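Local coordinates for protein malate dehydrogenase (Picrophilus torridus, PDB 4BGV) that probably catalyses the reversible, NAD-dependent oxidation of malate to oxaloacetate in the tricarboxylic acid cycle, at residues A[204-207]-A[208-211]. Numbering follows the deposited sequence. Where two conformers were deposited one is given.
Sequences REKI and DEIV
Glu209 reaches back along its own helix to Lys206 and Glu205, on the outer side of the first turns of amphipathic helix 204-215 in the alpha/beta C-terminal domain. Glu209 CB rests 3.4 Å from Lys206 O. CG, set beside the backbone N (chi1 -67°), lies against Glu205 O and OE1, and the chain runs extended to Glu209 CD, 3.2 Å from Glu205 OE1. There the two oxygens part company: Glu209 OE1 accepts a bond from Lys206 NZ at 2.6 Å on its syn side, a salt bridge three residues apart, while Glu209 OE2 lies 2.6 Å from Glu205 OE1. That separation suggests that one of the two acids carries a proton, a doubtful inference because Glu209 has a second deposited conformer; the nearby ammonium would probably offset some of their repulsion. Lysine suits its place because its long chain, bent at chi2 and chi3, swings forward to bring CD, CE and NZ against Glu209 OE1.

Arg204 and Asp208 form a second salt bridge, spaced i to i+4. Asp208 OD1 sits at the guanidinium edge, 3.1 Å from Arg204 NH1; the short aspartate stays near the backbone and the long arginine bends to meet it, while NH2 is held by Glu199.

Beneath these charges the branched apolar residues suit the inward side: Ile210 packs on Phe157, Phe160 and Leu161 of helix 150-165, and Ile207 on Ile188 of strand 184-193. Val211 touches both elements, and meets Ile207 one turn back, CG2 to CG2 at 4.2 Å.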
ATOM      1  N   ARG A 204      -6.359  36.925  -1.854  1.00 20.58           N
ATOM      2  CA  ARG A 204      -7.508  36.647  -2.710  1.00 26.95           C
ATOM      3  C   ARG A 204      -7.107  36.520  -4.182  1.00 21.67           C
ATOM      4  O   ARG A 204      -7.603  35.644  -4.895  1.00 22.19           O
ATOM      5  CB  ARG A 204      -8.568  37.736  -2.515  1.00 33.90           C
ATOM      6  CG  ARG A 204      -9.599  37.867  -3.631  1.00 44.22           C
ATOM      7  CD  ARG A 204     -10.426  36.606  -3.834  1.00 49.76           C
ATOM      8  NE  ARG A 204     -11.050  36.119  -2.609  1.00 54.27           N
ATOM      9  CZ  ARG A 204     -11.883  35.084  -2.567  1.00 56.32           C
ATOM     10  NH1 ARG A 204     -12.189  34.439  -3.687  1.00 57.18           N
ATOM     11  NH2 ARG A 204     -12.415  34.701  -1.412  1.00 53.54           N
ATOM     12  N   GLU A 205      -6.196  37.379  -4.622  1.00 20.97           N
ATOM     13  CA  GLU A 205      -5.740  37.367  -6.007  1.00 23.10           C
ATOM     14  C   GLU A 205      -5.173  36.001  -6.386  1.00 21.72           C
ATOM     15  O   GLU A 205      -5.467  35.480  -7.467  1.00 19.70           O
ATOM     16  CB  GLU A 205      -4.681  38.440  -6.241  1.00 33.85           C
ATOM     17  CG  GLU A 205      -4.817  39.129  -7.578  1.00 49.82           C
ATOM     18  CD  GLU A 205      -4.985  38.142  -8.719  1.00 61.82           C
ATOM     19  OE1 GLU A 205      -3.982  37.508  -9.100  1.00 63.44           O
ATOM     20  OE2 GLU A 205      -6.120  37.987  -9.223  1.00 68.27           O
ATOM     21  N   LYS A 206      -4.370  35.429  -5.493  1.00 14.86           N
ATOM     22  CA  LYS A 206      -3.771  34.121  -5.747  1.00 13.97           C
ATOM     23  C   LYS A 206      -4.825  33.020  -5.747  1.00 12.90           C
ATOM     24  O   LYS A 206      -4.756  32.078  -6.553  1.00 13.56           O
ATOM     25  CB  LYS A 206      -2.673  33.813  -4.726  1.00 17.63           C
ATOM     26  CG  LYS A 206      -1.972  32.491  -4.975  1.00 19.89           C
ATOM     27  CD  LYS A 206      -1.377  32.423  -6.390  1.00 22.23           C
ATOM     28  CE  LYS A 206      -0.283  33.464  -6.602  1.00 25.74           C
ATOM     29  NZ  LYS A 206       0.363  33.301  -7.952  1.00 27.19           N
ATOM     30  N   ILE A 207      -5.797  33.124  -4.843  1.00 13.93           N
ATOM     31  CA  ILE A 207      -6.874  32.137  -4.779  1.00 14.71           C
ATOM     32  C   ILE A 207      -7.695  32.196  -6.069  1.00 17.48           C
ATOM     33  O   ILE A 207      -8.049  31.162  -6.633  1.00 12.18           O
ATOM     34  CB  ILE A 207      -7.775  32.346  -3.543  1.00 16.34           C
ATOM     35  CG1 ILE A 207      -6.979  32.049  -2.257  1.00 15.47           C
ATOM     36  CG2 ILE A 207      -9.025  31.453  -3.601  1.00 17.94           C
ATOM     37  CD1 ILE A 207      -7.687  32.507  -0.966  1.00 16.53           C
ATOM     38  N   ASP A 208      -7.981  33.407  -6.547  1.00 14.99           N
ATOM     39  CA  ASP A 208      -8.715  33.534  -7.801  1.00 16.66           C
ATOM     40  C   ASP A 208      -7.945  32.901  -8.964  1.00 16.69           C
ATOM     41  O   ASP A 208      -8.544  32.285  -9.847  1.00 14.91           O
ATOM     42  CB  ASP A 208      -9.053  34.997  -8.101  1.00 19.24           C
ATOM     43  CG  ASP A 208     -10.092  35.553  -7.145  1.00 25.27           C
ATOM     44  OD1 ASP A 208     -10.729  34.750  -6.432  1.00 25.62           O
ATOM     45  OD2 ASP A 208     -10.283  36.784  -7.116  1.00 29.97           O
ATOM     46  N   GLU A 209      -6.624  33.059  -8.970  1.00 13.60           N
ATOM     47  CA  GLU A 209      -5.782  32.461 -10.007  0.50 14.74           C
ATOM     48  C   GLU A 209      -5.896  30.945  -9.994  1.00 13.82           C
ATOM     49  O   GLU A 209      -5.982  30.297 -11.041  1.00 14.44           O
ATOM     50  CB  GLU A 209      -4.315  32.855  -9.801  0.50 14.84           C
ATOM     51  CG  GLU A 209      -4.016  34.325 -10.014  0.50 16.92           C
ATOM     52  CD  GLU A 209      -2.554  34.667  -9.747  0.50 26.28           C
ATOM     53  OE1 GLU A 209      -1.791  33.762  -9.353  0.50 30.17           O
ATOM     54  OE2 GLU A 209      -2.163  35.838  -9.932  0.50 29.46           O
ATOM     55  N   ILE A 210      -5.887  30.385  -8.794  1.00 12.03           N
ATOM     56  CA  ILE A 210      -5.937  28.942  -8.620  1.00 10.50           C
ATOM     57  C   ILE A 210      -7.327  28.392  -8.973  1.00 12.54           C
ATOM     58  O   ILE A 210      -7.446  27.322  -9.575  1.00  9.87           O
ATOM     59  CB  ILE A 210      -5.497  28.563  -7.200  1.00 10.86           C
ATOM     60  CG1 ILE A 210      -3.990  28.821  -7.055  1.00 14.50           C
ATOM     61  CG2 ILE A 210      -5.844  27.097  -6.885  1.00  9.73           C
ATOM     62  CD1 ILE A 210      -3.429  28.554  -5.660  1.00 17.08           C
ATOM     63  N   VAL A 211      -8.366  29.150  -8.627  1.00  9.78           N
ATOM     64  CA  VAL A 211      -9.722  28.797  -9.012  1.00  9.81           C
ATOM     65  C   VAL A 211      -9.873  28.742 -10.537  1.00 12.12           C
ATOM     66  O   VAL A 211     -10.435  27.796 -11.084  1.00 11.69           O
ATOM     67  CB  VAL A 211     -10.729  29.754  -8.375  1.00 14.42           C
ATOM     68  CG1 VAL A 211     -12.100  29.608  -9.014  1.00 14.70           C
ATOM     69  CG2 VAL A 211     -10.785  29.493  -6.853  1.00 16.55           C
TER